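Local structure of valine-pyruvate aminotransferase (Salmonella typhimurium, 3G7Q) at residues L36-A42 / R389-P394; Y50-L54 / E292-D298; P98-A102 / N264-I268; D206-N210 / L237-I242; G228-S232 / P336-I340. The protein catalyses the pyridoxal 5'-phosphate-dependent transfer of an amino group from L-valine to pyruvate, giving 3-methyl-2-oxobutanoate and L-alanine, and so probably serves alanine biosynthesis. All coordinates share one frame; numbering follows the deposited sequence.

Contact 1 of 5, residues L36-A42 / R389-P394; sequences LGGGNPA and RMNYVP
N391 and R389, alternate residues at the end of strand 387-391, hold the glycine-rich loop 36-42 by its carbonyls. In class I aminotransferases the loop after the first short strand and an arginine near the C-terminus line the substrate pocket; R389, bonded also to N191, and the loop, whose G39 carbonyl meets K250, are consistent with that site. N391 meets the loop from its backbone out to its tip. N391 N donates to L36 O at 2.8 Å, and CB lies against L36 O and G38 O. CG stands anti to the backbone N (chi1 -177°), which carries the amide toward the carbonyls of G38 and N40. There ND2 donates to G38 O at 3.1 Å and to N40 O at 3.2 Å. Both oxygens lie close to the amide plane, but the donor stands well above the carbonyl plane of G38. At the other corner, N391 OD1 accepts from V393 N at 2.8 Å, an Asx turn at the end of the strand that fixes which way the amide faces. All three amide bonds are fairly straight.

R389 reaches the loop by a bend at chi3 (78°). Its NH2 donates to G37 O, which lies at the edge of the guanidinium, while NE donates to a water that in turn bonds L36 O and G38 O. At the strand's end apolar groups close the contact. L36 CD2 rests on P394 CG, with I399 of helix 396-416 touching both residues. Farther along, V393 CG1 packs tightly on A42, 3.3 Å from A42 CB, shorter than usual for two carbons.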
# COMPACT_ATOMS: atom_id res chain seq x y z
N LEU A 36 -2.46 2.19 26.12
CA LEU A 36 -1.20 1.41 26.16
C LEU A 36 -1.23 0.21 25.24
O LEU A 36 -0.30 -0.60 25.26
CB LEU A 36 -0.93 0.97 27.60
CG LEU A 36 -0.88 2.11 28.63
CD1 LEU A 36 -0.61 1.58 30.02
CD2 LEU A 36 0.18 3.18 28.28
N GLY A 37 -2.26 0.12 24.40
CA GLY A 37 -2.47 -0.99 23.49
C GLY A 37 -2.03 -0.83 22.05
O GLY A 37 -2.28 -1.72 21.24
N GLY A 38 -1.40 0.29 21.73
CA GLY A 38 -0.95 0.58 20.36
C GLY A 38 0.47 0.18 20.09
O GLY A 38 1.17 -0.30 20.98
N GLY A 39 0.90 0.35 18.83
CA GLY A 39 2.21 -0.05 18.42
C GLY A 39 3.00 1.09 17.82
O GLY A 39 3.95 0.85 17.06
N ASN A 40 2.66 2.32 18.15
CA ASN A 40 3.43 3.43 17.62
C ASN A 40 4.70 3.75 18.39
O ASN A 40 4.74 3.65 19.62
CB ASN A 40 2.57 4.65 17.52
CG ASN A 40 1.47 4.48 16.48
OD1 ASN A 40 1.66 3.82 15.43
ND2 ASN A 40 0.33 5.07 16.75
N PRO A 41 5.74 4.18 17.68
CA PRO A 41 6.96 4.53 18.35
C PRO A 41 6.84 5.86 19.10
O PRO A 41 5.82 6.58 19.02
CB PRO A 41 7.98 4.64 17.20
CG PRO A 41 7.17 4.98 16.02
CD PRO A 41 5.83 4.33 16.21
N ALA A 42 7.89 6.17 19.83
CA ALA A 42 7.96 7.41 20.57
C ALA A 42 8.28 8.59 19.69
O ALA A 42 8.72 8.43 18.56
CB ALA A 42 9.06 7.26 21.65
N ARG A 389 -0.28 -7.38 26.46
CA ARG A 389 0.77 -6.54 25.92
C ARG A 389 0.49 -5.07 26.21
O ARG A 389 -0.64 -4.60 26.05
CB ARG A 389 0.85 -6.68 24.40
CG ARG A 389 2.07 -6.01 23.78
CD ARG A 389 1.93 -5.89 22.23
NE ARG A 389 1.06 -4.79 21.82
CZ ARG A 389 0.70 -4.55 20.55
NH1 ARG A 389 1.13 -5.32 19.56
NH2 ARG A 389 -0.11 -3.53 20.27
N MSE A 390 1.52 -4.34 26.61
CA MSE A 390 1.46 -2.89 26.74
C MSE A 390 2.62 -2.25 25.97
O MSE A 390 3.65 -2.90 25.71
CB MSE A 390 1.52 -2.44 28.20
CG MSE A 390 2.74 -2.86 28.95
SE MSE A 390 2.80 -1.85 30.67
CE MSE A 390 3.47 -0.18 30.04
N ASN A 391 2.45 -0.97 25.63
CA ASN A 391 3.46 -0.16 24.94
C ASN A 391 4.08 0.72 26.02
O ASN A 391 3.35 1.38 26.75
CB ASN A 391 2.78 0.66 23.84
CG ASN A 391 3.75 1.48 23.03
OD1 ASN A 391 4.67 2.09 23.58
ND2 ASN A 391 3.53 1.52 21.70
N TYR A 392 5.41 0.68 26.18
CA TYR A 392 6.09 1.45 27.26
C TYR A 392 6.53 2.87 26.87
O TYR A 392 7.17 3.56 27.67
CB TYR A 392 7.28 0.67 27.84
CG TYR A 392 8.45 0.43 26.90
CD1 TYR A 392 9.40 1.42 26.67
CD2 TYR A 392 8.62 -0.80 26.29
CE1 TYR A 392 10.46 1.22 25.82
CE2 TYR A 392 9.71 -1.04 25.48
CZ TYR A 392 10.61 -0.01 25.22
OH TYR A 392 11.68 -0.23 24.38
N VAL A 393 6.18 3.29 25.67
CA VAL A 393 6.54 4.62 25.14
C VAL A 393 5.78 5.84 25.68
O VAL A 393 6.38 6.91 25.78
CB VAL A 393 6.35 4.63 23.59
CG1 VAL A 393 6.31 6.05 23.05
CG2 VAL A 393 7.41 3.81 22.93
N PRO A 394 4.47 5.71 26.00
CA PRO A 394 3.76 6.91 26.49
C PRO A 394 4.41 7.58 27.71
O PRO A 394 5.21 6.98 28.41
CB PRO A 394 2.38 6.37 26.83
CG PRO A 394 2.22 5.22 25.93
CD PRO A 394 3.57 4.57 25.93
O HOH W 1 0.66 -2.17 23.08

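Contact 2 of 5, residues Y50-L54 / E292-D298; sequences YFQTL and EMIKRND
Y50 and D298 make the one hydrogen bond between residues 50-54 and 292-298. The hydroxyl donates to D298 OD2 at 2.7 Å, meeting that oxygen on its anti side and somewhat out of the carboxylate plane. Ring and carboxylate are turned 88° apart, with OD2 at the ring's edge. The other oxygen, OD1, is engaged by R301, so both ends of the carboxylate have partners.

The ionic pair lies within the second segment. R296 grips E292 side-on, NE and NH2 both pointing to OE2, with NE at 2.8 Å. NH1 forms a salt bridge with D57 of helix 45-61, and E292 OE1 one with K63 at the start of helix 63-69.

The remaining contacts are van der Waals. L54 CD1 sits over one face of the R296 guanidinium, 3.6 Å from CZ, and also touches E292 CG at 3.5 Å. The other methyl, CD2, meets M293 CG. M293 is a selenomethionine whose SE, in the conformer described (one of two), comes to the edge of the F51 ring, 4.0 Å from F51 CE1, and obliquely to Y50: two Met-aromatic contacts.

The backbone explains how D298 gets there. At N297 the chain turns to positive phi (57°), and bonds from N297 N to I294 O and from D298 N to M293 O close the last turn. Helix 285-295 thus finishes in a Schellman motif, which delivers the aspartate to the tyrosine.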
# COMPACT_ATOMS: atom_id res chain seq x y z
N TYR A 50 15.92 16.41 14.23
CA TYR A 50 16.65 15.89 13.08
C TYR A 50 15.76 15.85 11.84
O TYR A 50 16.14 16.36 10.80
CB TYR A 50 17.18 14.48 13.35
CG TYR A 50 17.88 13.93 12.14
CD1 TYR A 50 19.23 14.21 11.89
CD2 TYR A 50 17.18 13.15 11.21
CE1 TYR A 50 19.86 13.72 10.76
CE2 TYR A 50 17.80 12.68 10.07
CZ TYR A 50 19.13 12.96 9.85
OH TYR A 50 19.72 12.47 8.71
N PHE A 51 14.57 15.26 11.95
CA PHE A 51 13.67 15.19 10.78
C PHE A 51 13.22 16.56 10.30
O PHE A 51 13.07 16.78 9.08
CB PHE A 51 12.46 14.32 11.07
CG PHE A 51 12.79 12.84 11.31
CD1 PHE A 51 13.59 12.13 10.43
CD2 PHE A 51 12.21 12.16 12.35
CE1 PHE A 51 13.86 10.77 10.65
CE2 PHE A 51 12.50 10.80 12.58
CZ PHE A 51 13.33 10.12 11.73
N GLN A 52 12.98 17.49 11.22
CA GLN A 52 12.59 18.84 10.82
C GLN A 52 13.69 19.50 10.00
O GLN A 52 13.41 20.15 8.96
CB GLN A 52 12.21 19.68 12.04
CG GLN A 52 11.86 21.12 11.72
CD GLN A 52 10.65 21.26 10.79
OE1 GLN A 52 9.71 20.46 10.85
NE2 GLN A 52 10.64 22.31 10.01
N THR A 53 14.93 19.35 10.42
CA THR A 53 16.05 19.93 9.69
C THR A 53 16.24 19.23 8.34
O THR A 53 16.48 19.86 7.33
CB THR A 53 17.35 19.86 10.52
OG1 THR A 53 17.13 20.54 11.75
CG2 THR A 53 18.53 20.48 9.77
N LEU A 54 16.13 17.90 8.34
CA LEU A 54 16.29 17.15 7.11
C LEU A 54 15.21 17.57 6.09
O LEU A 54 15.51 17.79 4.92
CB LEU A 54 16.17 15.67 7.39
CG LEU A 54 16.35 14.74 6.21
CD1 LEU A 54 17.77 14.90 5.59
CD2 LEU A 54 16.07 13.31 6.63
N GLU A 292 18.73 9.98 1.68
CA GLU A 292 19.44 11.12 2.24
C GLU A 292 20.13 10.75 3.54
O GLU A 292 21.29 11.12 3.74
CB GLU A 292 18.46 12.27 2.44
CG GLU A 292 19.06 13.63 2.60
CD GLU A 292 19.92 14.06 1.40
OE1 GLU A 292 19.68 13.68 0.23
OE2 GLU A 292 20.90 14.76 1.68
N MSE A 293 19.44 10.03 4.42
CA MSE A 293 20.05 9.62 5.69
C MSE A 293 21.25 8.70 5.45
O MSE A 293 22.27 8.82 6.15
CB MSE A 293 19.03 8.94 6.62
CG MSE A 293 18.01 9.92 7.16
SE MSE A 293 16.81 9.11 8.43
CE MSE A 293 15.86 8.05 7.19
N ILE A 294 21.15 7.81 4.47
CA ILE A 294 22.26 6.90 4.15
C ILE A 294 23.45 7.69 3.59
O ILE A 294 24.59 7.49 4.01
CB ILE A 294 21.83 5.80 3.18
CG1 ILE A 294 20.88 4.84 3.89
CG2 ILE A 294 23.05 5.04 2.62
CD1 ILE A 294 20.12 3.91 2.96
N LYS A 295 23.16 8.60 2.67
CA LYS A 295 24.18 9.48 2.07
C LYS A 295 24.91 10.32 3.11
O LYS A 295 26.13 10.51 3.03
CB LYS A 295 23.51 10.41 1.06
CG LYS A 295 24.42 11.38 0.36
CD LYS A 295 23.63 12.25 -0.64
N ARG A 296 24.17 10.81 4.11
CA ARG A 296 24.76 11.62 5.17
C ARG A 296 25.38 10.79 6.30
O ARG A 296 25.90 11.37 7.25
CB ARG A 296 23.69 12.54 5.76
CG ARG A 296 23.10 13.50 4.76
CD ARG A 296 22.03 14.33 5.40
NE ARG A 296 21.47 15.25 4.41
CZ ARG A 296 20.86 16.40 4.69
NH1 ARG A 296 20.74 16.84 5.94
NH2 ARG A 296 20.40 17.14 3.69
N ASN A 297 25.34 9.47 6.18
CA ASN A 297 25.88 8.55 7.18
C ASN A 297 25.22 8.80 8.55
O ASN A 297 25.89 8.77 9.58
CB ASN A 297 27.41 8.66 7.26
CG ASN A 297 28.05 7.47 7.95
OD1 ASN A 297 27.70 6.31 7.68
ND2 ASN A 297 29.00 7.73 8.84
N ASP A 298 23.91 9.03 8.53
CA ASP A 298 23.14 9.28 9.74
C ASP A 298 22.27 8.11 10.17
O ASP A 298 21.87 8.05 11.33
CB ASP A 298 22.21 10.46 9.54
CG ASP A 298 22.94 11.78 9.43
OD1 ASP A 298 24.04 11.89 10.00
OD2 ASP A 298 22.37 12.70 8.80

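Contact 3 of 5, residues P98-A102 / N264-I268; sequences PQNIA and NDKTI
Q99 O is approached by several groups of the first turn of helix 265-278: a water donates to it at 2.6 Å and passes a second bond to D265 O, D265 CA approaches with a CA-H...O contact of 3.4 Å, and I268 CB lies as near. The contact joins the short 3-10 turn 98-100, leading into edge strand 101-104 of the large seven-stranded mixed sheet of the class I aminotransferase fold, to the helix that follows the neighbouring antiparallel strand 259-262. No direct hydrogen bond runs between the segments; water does that work.

A second bridge goes from N100. The CB of N100 points away from the helix, but the amide end comes back, and ND2 donates to a water at 3.2 Å that also takes D265 N and, weakly, donates to D265 OD2. The same ND2 bonds the A263 carbonyl, while OD1 turns back to E97 N, so the amide is held from both ends.

I268 provides most of the apolar packing. Its CG1 lies against the N100 carbonyl carbon at 3.5 Å, CG2 lies by the Q99 and I101 oxygens, and CD1 touches the A102 methyl. The branch is set with CG1 anti to the carbonyl carbon (chi1 -66°), facing the strand's start.

The helix itself is capped by N264. Its OD1 accepts from T267 N, an N-cap bond, with the T267 hydroxyl as a second donor. The backbone donor comes nearly along the C=O axis, at 2.9 Å from N264 OD1, while T267 OG1 comes in above the carbonyl plane.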
# COMPACT_ATOMS: atom_id res chain seq x y z
N PRO A 98 20.95 -4.85 -5.69
CA PRO A 98 19.57 -4.33 -5.81
C PRO A 98 18.52 -5.40 -6.16
O PRO A 98 17.38 -5.30 -5.73
CB PRO A 98 19.68 -3.30 -6.93
CG PRO A 98 21.08 -2.83 -6.85
CD PRO A 98 21.90 -4.04 -6.48
N GLN A 99 18.93 -6.44 -6.87
CA GLN A 99 18.03 -7.54 -7.26
C GLN A 99 17.63 -8.41 -6.07
O GLN A 99 16.78 -9.29 -6.22
CB GLN A 99 18.67 -8.45 -8.31
CG GLN A 99 19.47 -7.74 -9.38
CD GLN A 99 20.90 -7.46 -8.93
OE1 GLN A 99 21.65 -8.38 -8.57
NE2 GLN A 99 21.29 -6.20 -8.96
N ASN A 100 18.28 -8.20 -4.92
CA ASN A 100 17.93 -8.87 -3.68
C ASN A 100 17.02 -8.02 -2.79
O ASN A 100 16.71 -8.43 -1.67
CB ASN A 100 19.19 -9.20 -2.88
CG ASN A 100 20.11 -10.14 -3.59
OD1 ASN A 100 21.21 -9.76 -3.98
ND2 ASN A 100 19.64 -11.36 -3.84
N ILE A 101 16.55 -6.88 -3.28
CA ILE A 101 15.74 -5.98 -2.47
C ILE A 101 14.43 -5.57 -3.16
O ILE A 101 14.43 -5.26 -4.36
CB ILE A 101 16.53 -4.71 -2.13
CG1 ILE A 101 17.93 -5.06 -1.58
CG2 ILE A 101 15.76 -3.87 -1.14
CD1 ILE A 101 18.73 -3.84 -1.11
N ALA A 102 13.34 -5.60 -2.40
CA ALA A 102 12.01 -5.14 -2.88
C ALA A 102 11.45 -4.19 -1.83
O ALA A 102 11.71 -4.36 -0.62
CB ALA A 102 11.09 -6.33 -3.11
N ASN A 264 16.64 -13.78 -1.86
CA ASN A 264 17.28 -14.20 -3.11
C ASN A 264 16.52 -13.57 -4.28
O ASN A 264 15.35 -13.21 -4.15
CB ASN A 264 17.41 -15.73 -3.23
CG ASN A 264 16.07 -16.46 -3.29
OD1 ASN A 264 15.19 -16.13 -4.09
ND2 ASN A 264 15.94 -17.51 -2.48
N ASP A 265 17.20 -13.39 -5.41
CA ASP A 265 16.59 -12.69 -6.57
C ASP A 265 15.30 -13.30 -7.15
O ASP A 265 14.45 -12.56 -7.66
CB ASP A 265 17.62 -12.43 -7.67
CG ASP A 265 18.35 -13.67 -8.09
OD1 ASP A 265 17.71 -14.71 -8.31
OD2 ASP A 265 19.59 -13.58 -8.22
N LYS A 266 15.16 -14.62 -7.05
CA LYS A 266 13.95 -15.30 -7.52
C LYS A 266 12.75 -14.91 -6.68
O LYS A 266 11.65 -14.69 -7.20
CB LYS A 266 14.13 -16.82 -7.53
CG LYS A 266 15.13 -17.30 -8.57
CD LYS A 266 15.13 -18.82 -8.71
N THR A 267 12.96 -14.82 -5.37
CA THR A 267 11.89 -14.44 -4.48
C THR A 267 11.52 -12.98 -4.73
O THR A 267 10.33 -12.63 -4.83
CB THR A 267 12.32 -14.69 -3.00
OG1 THR A 267 12.49 -16.11 -2.81
CG2 THR A 267 11.30 -14.18 -2.03
N ILE A 268 12.53 -12.14 -4.88
CA ILE A 268 12.31 -10.72 -5.12
C ILE A 268 11.54 -10.50 -6.42
O ILE A 268 10.62 -9.68 -6.47
CB ILE A 268 13.63 -9.93 -5.13
CG1 ILE A 268 14.26 -9.94 -3.72
CG2 ILE A 268 13.41 -8.48 -5.59
CD1 ILE A 268 13.38 -9.39 -2.58
O HOH W 2 15.31 -9.76 -8.36
O HOH W 3 20.12 -14.18 -5.18

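Contact 4 of 5, residues D206-N210 / L237-I242; sequences DRLAN and LWNPNI
D206 and N239 approach from opposite directions, the carboxylate of helix 199-211 facing the side-chain amide of the loop ahead of strand 242-247. N239 ND2 donates to D206 OD1 at 3.1 Å, nearly straight at 171°, from the syn side of that oxygen and somewhat out of the carboxylate plane. A weak second bond reaches D206 OD2 at 3.3 Å from the same ND2. The fork is lopsided, and the two planes are 39° apart. CG of D206 stands anti to its backbone N (chi1 179°), extending the acid from the helix to the loop.

Hydrocarbon groups flank this pair: I242 CD1 lies 3.7 Å from D206 OD1, and L237 CD2 touches D206 CB. One turn on, N241 ND2 lies against the A209 methyl and the backbone of A209 and N210; its amide is bonded to I214 O, so here it packs against the helix rather than bonding to it.

N239 is itself positioned by its own loop. Its OD1 accepts from N241 N at 3.0 Å, in the carbonyl plane, an Asx turn. The backbone of N239 to I242 forms a type I beta turn, closed by I242 N to N239 O. Both ends of the N239 amide are therefore used, which settles its orientation. Helix 199-211 is the crossover of a beta-alpha-beta unit between parallel strands 181-187 and 216-219, and L216 packs on D206 and A209.

Across this contact the acid is held by an amide N-H rather than a cation; if D206 is ionised, as is likely, its charge would strengthen that bond.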
# COMPACT_ATOMS: atom_id res chain seq x y z
N ASP A 206 17.49 -21.99 10.89
CA ASP A 206 18.08 -21.76 9.57
C ASP A 206 18.45 -23.11 8.94
O ASP A 206 18.23 -23.33 7.76
CB ASP A 206 19.30 -20.86 9.69
CG ASP A 206 19.99 -20.58 8.36
OD1 ASP A 206 19.36 -20.09 7.42
OD2 ASP A 206 21.21 -20.82 8.30
N ARG A 207 19.03 -24.01 9.74
CA ARG A 207 19.40 -25.34 9.25
C ARG A 207 18.15 -26.17 8.90
O ARG A 207 18.13 -26.86 7.89
CB ARG A 207 20.31 -26.08 10.25
CG ARG A 207 21.67 -25.38 10.46
CD ARG A 207 22.68 -26.21 11.30
NE ARG A 207 22.20 -26.60 12.63
CZ ARG A 207 22.28 -25.89 13.77
NH1 ARG A 207 22.81 -24.66 13.83
NH2 ARG A 207 21.81 -26.43 14.88
N LEU A 208 17.13 -26.12 9.75
CA LEU A 208 15.87 -26.82 9.49
C LEU A 208 15.19 -26.30 8.21
O LEU A 208 14.77 -27.10 7.37
CB LEU A 208 14.92 -26.72 10.69
CG LEU A 208 15.29 -27.55 11.91
CD1 LEU A 208 14.56 -27.07 13.15
CD2 LEU A 208 15.06 -29.07 11.67
N ALA A 209 15.14 -24.98 8.04
CA ALA A 209 14.53 -24.37 6.84
C ALA A 209 15.25 -24.86 5.59
O ALA A 209 14.60 -25.25 4.60
CB ALA A 209 14.55 -22.84 6.92
N ASN A 210 16.58 -24.84 5.63
CA ASN A 210 17.38 -25.29 4.49
C ASN A 210 17.12 -26.76 4.21
O ASN A 210 16.92 -27.15 3.06
CB ASN A 210 18.87 -25.08 4.76
CG ASN A 210 19.71 -25.32 3.53
OD1 ASN A 210 20.45 -26.30 3.46
ND2 ASN A 210 19.56 -24.46 2.54
N LEU A 237 22.03 -12.23 10.80
CA LEU A 237 22.06 -13.39 9.93
C LEU A 237 21.40 -13.12 8.59
O LEU A 237 20.26 -12.66 8.54
CB LEU A 237 21.30 -14.56 10.57
CG LEU A 237 21.22 -15.90 9.81
CD1 LEU A 237 22.59 -16.53 9.63
CD2 LEU A 237 20.28 -16.91 10.50
N TRP A 238 22.11 -13.43 7.52
CA TRP A 238 21.49 -13.43 6.20
C TRP A 238 22.22 -14.41 5.30
O TRP A 238 23.45 -14.57 5.38
CB TRP A 238 21.42 -12.05 5.51
CG TRP A 238 20.54 -12.15 4.26
CD1 TRP A 238 19.16 -12.10 4.23
CD2 TRP A 238 20.95 -12.38 2.91
NE1 TRP A 238 18.71 -12.28 2.94
CE2 TRP A 238 19.79 -12.43 2.11
CE3 TRP A 238 22.20 -12.52 2.30
CZ2 TRP A 238 19.84 -12.64 0.74
CZ3 TRP A 238 22.25 -12.73 0.95
CH2 TRP A 238 21.07 -12.78 0.18
N ASN A 239 21.44 -15.16 4.53
CA ASN A 239 21.95 -16.04 3.48
C ASN A 239 20.83 -16.15 2.46
O ASN A 239 19.71 -15.69 2.72
CB ASN A 239 22.46 -17.38 4.03
CG ASN A 239 21.38 -18.20 4.67
OD1 ASN A 239 20.37 -18.51 4.05
ND2 ASN A 239 21.60 -18.60 5.93
N PRO A 240 21.10 -16.71 1.27
CA PRO A 240 20.04 -16.75 0.25
C PRO A 240 18.73 -17.48 0.58
O PRO A 240 17.76 -17.30 -0.17
CB PRO A 240 20.75 -17.44 -0.93
CG PRO A 240 22.17 -17.09 -0.75
CD PRO A 240 22.38 -17.21 0.74
N ASN A 241 18.67 -18.28 1.64
CA ASN A 241 17.42 -18.93 2.06
C ASN A 241 16.68 -18.12 3.13
O ASN A 241 15.70 -18.60 3.72
CB ASN A 241 17.65 -20.34 2.58
CG ASN A 241 16.38 -21.18 2.60
OD1 ASN A 241 15.64 -21.18 1.64
ND2 ASN A 241 16.15 -21.90 3.69
N ILE A 242 17.17 -16.93 3.43
CA ILE A 242 16.53 -16.07 4.42
C ILE A 242 15.83 -14.92 3.73
O ILE A 242 16.31 -14.37 2.74
CB ILE A 242 17.52 -15.58 5.47
CG1 ILE A 242 17.95 -16.76 6.34
CG2 ILE A 242 16.88 -14.48 6.34
CD1 ILE A 242 18.93 -16.45 7.35

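Contact 5 of 5, residues G228-S232 / P336-I340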
# COMPACT_ATOMS: atom_id res chain seq x y z
N GLY A 228 17.37 -0.23 15.33
CA GLY A 228 18.29 -0.54 16.42
C GLY A 228 17.70 -0.54 17.81
O GLY A 228 18.40 -0.34 18.78
N ILE A 229 16.40 -0.80 17.91
CA ILE A 229 15.72 -0.88 19.21
C ILE A 229 15.88 -2.31 19.75
O ILE A 229 14.91 -3.11 19.81
CB ILE A 229 14.25 -0.45 19.11
CG1 ILE A 229 14.09 0.92 18.41
CG2 ILE A 229 13.62 -0.39 20.57
CD1 ILE A 229 12.71 1.32 18.01
N ILE A 230 17.10 -2.61 20.15
CA ILE A 230 17.49 -3.91 20.66
C ILE A 230 18.47 -3.70 21.79
O ILE A 230 19.43 -2.92 21.67
CB ILE A 230 18.05 -4.81 19.51
CG1 ILE A 230 18.37 -6.20 20.03
CG2 ILE A 230 19.30 -4.13 18.86
CD1 ILE A 230 18.62 -7.22 18.91
N PHE A 231 18.23 -4.41 22.89
CA PHE A 231 19.00 -4.26 24.11
C PHE A 231 19.79 -5.52 24.51
O PHE A 231 20.28 -5.64 25.63
CB PHE A 231 18.05 -3.89 25.25
CG PHE A 231 16.98 -2.89 24.85
CD1 PHE A 231 17.31 -1.68 24.26
CD2 PHE A 231 15.63 -3.14 25.10
CE1 PHE A 231 16.36 -0.78 23.90
CE2 PHE A 231 14.68 -2.24 24.74
CZ PHE A 231 15.02 -1.08 24.13
N SER A 232 19.81 -6.50 23.63
CA SER A 232 20.49 -7.73 23.93
C SER A 232 21.42 -8.05 22.80
O SER A 232 21.35 -7.41 21.74
CB SER A 232 19.47 -8.86 24.05
OG SER A 232 18.82 -8.95 22.78
N PRO A 336 12.84 -7.72 28.51
CA PRO A 336 12.69 -6.78 27.41
C PRO A 336 13.99 -6.69 26.61
O PRO A 336 14.86 -5.88 26.90
CB PRO A 336 12.37 -5.46 28.14
CG PRO A 336 13.00 -5.55 29.35
CD PRO A 336 13.06 -7.01 29.79
N GLU A 337 14.11 -7.53 25.60
CA GLU A 337 15.36 -7.59 24.81
C GLU A 337 15.37 -6.67 23.59
O GLU A 337 16.44 -6.45 22.99
CB GLU A 337 15.67 -9.05 24.43
CG GLU A 337 15.91 -9.94 25.64
CD GLU A 337 16.30 -11.33 25.27
OE1 GLU A 337 15.51 -12.03 24.61
OE2 GLU A 337 17.42 -11.74 25.63
N GLY A 338 14.24 -6.06 23.27
CA GLY A 338 14.12 -5.12 22.19
C GLY A 338 12.68 -4.77 21.97
O GLY A 338 11.79 -5.21 22.72
N ALA A 339 12.44 -3.98 20.93
CA ALA A 339 11.15 -3.46 20.59
C ALA A 339 10.59 -2.50 21.67
O ALA A 339 11.33 -2.06 22.57
CB ALA A 339 10.11 -4.59 20.18
N ILE A 340 9.32 -2.18 21.53
CA ILE A 340 8.71 -1.06 22.28
C ILE A 340 7.58 -1.48 23.22
O ILE A 340 6.77 -0.63 23.66
CB ILE A 340 8.20 0.03 21.27
CG1 ILE A 340 7.08 -0.50 20.35
CG2 ILE A 340 9.42 0.62 20.47
CD1 ILE A 340 6.41 0.59 19.44
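I229-F231 and E337-A339 run past one another as a single beta bridge, the CA atoms of I230 and G338 only 3.9 Å apart. A339 N donates to I229 O at 2.8 Å and F231 N to E337 O at 2.7 Å. Both bonds are fairly straight, but the F231 donor stands well above the E337 carbonyl plane. I229 is the centre of an inverse gamma turn. G338 CA lies 3.2 Å from I229 O.

F231 lays its ring along the second segment. CD2 comes 3.4 Å from P336 O, which sits in plane at the ring's edge, and CE2 reaches G338 CA and A339 O. Y392 packs on this phenylalanine as well, and its hydroxyl bonds the A339 carbonyl. The bridge ties the long loop that leaves strand 216-219 of the large sheet to the turn between strands 332-334 and 341-345 of the smaller sheet, linking the two sheets of the aminotransferase fold. On the helix 299-325 side, I229 CD1 meets I340 CG2, and Y311 touches both residues.

S232 and E337 pack at the other end. S232 OG sits 3.6 Å from E337 CB, in the position between backbone N and carbonyl carbon (chi1 61°). The E337 carboxylate runs on past it, and its OE1 takes K167 in a salt bridge and the backbone N of V196.

Contacts 1 and 5 lie nearest the chain's centre and touch through Y392, whose backbone N also meets I340 O. Both work at strand ends and loops of the smaller sheet, largely through backbone carbonyls. Contacts 3 and 4 sit together on the periphery at the large sheet, joined by N264 ND2 to P240 O; there water bridges and an acid-amide bond carry the polar contact. Contact 2, also far out but buried, packs one helix on the end of another with an acid, an arginine and selenomethionine. It sits beside the second subunit, which reaches F51 and Q52; contact 1 meets that subunit through N40.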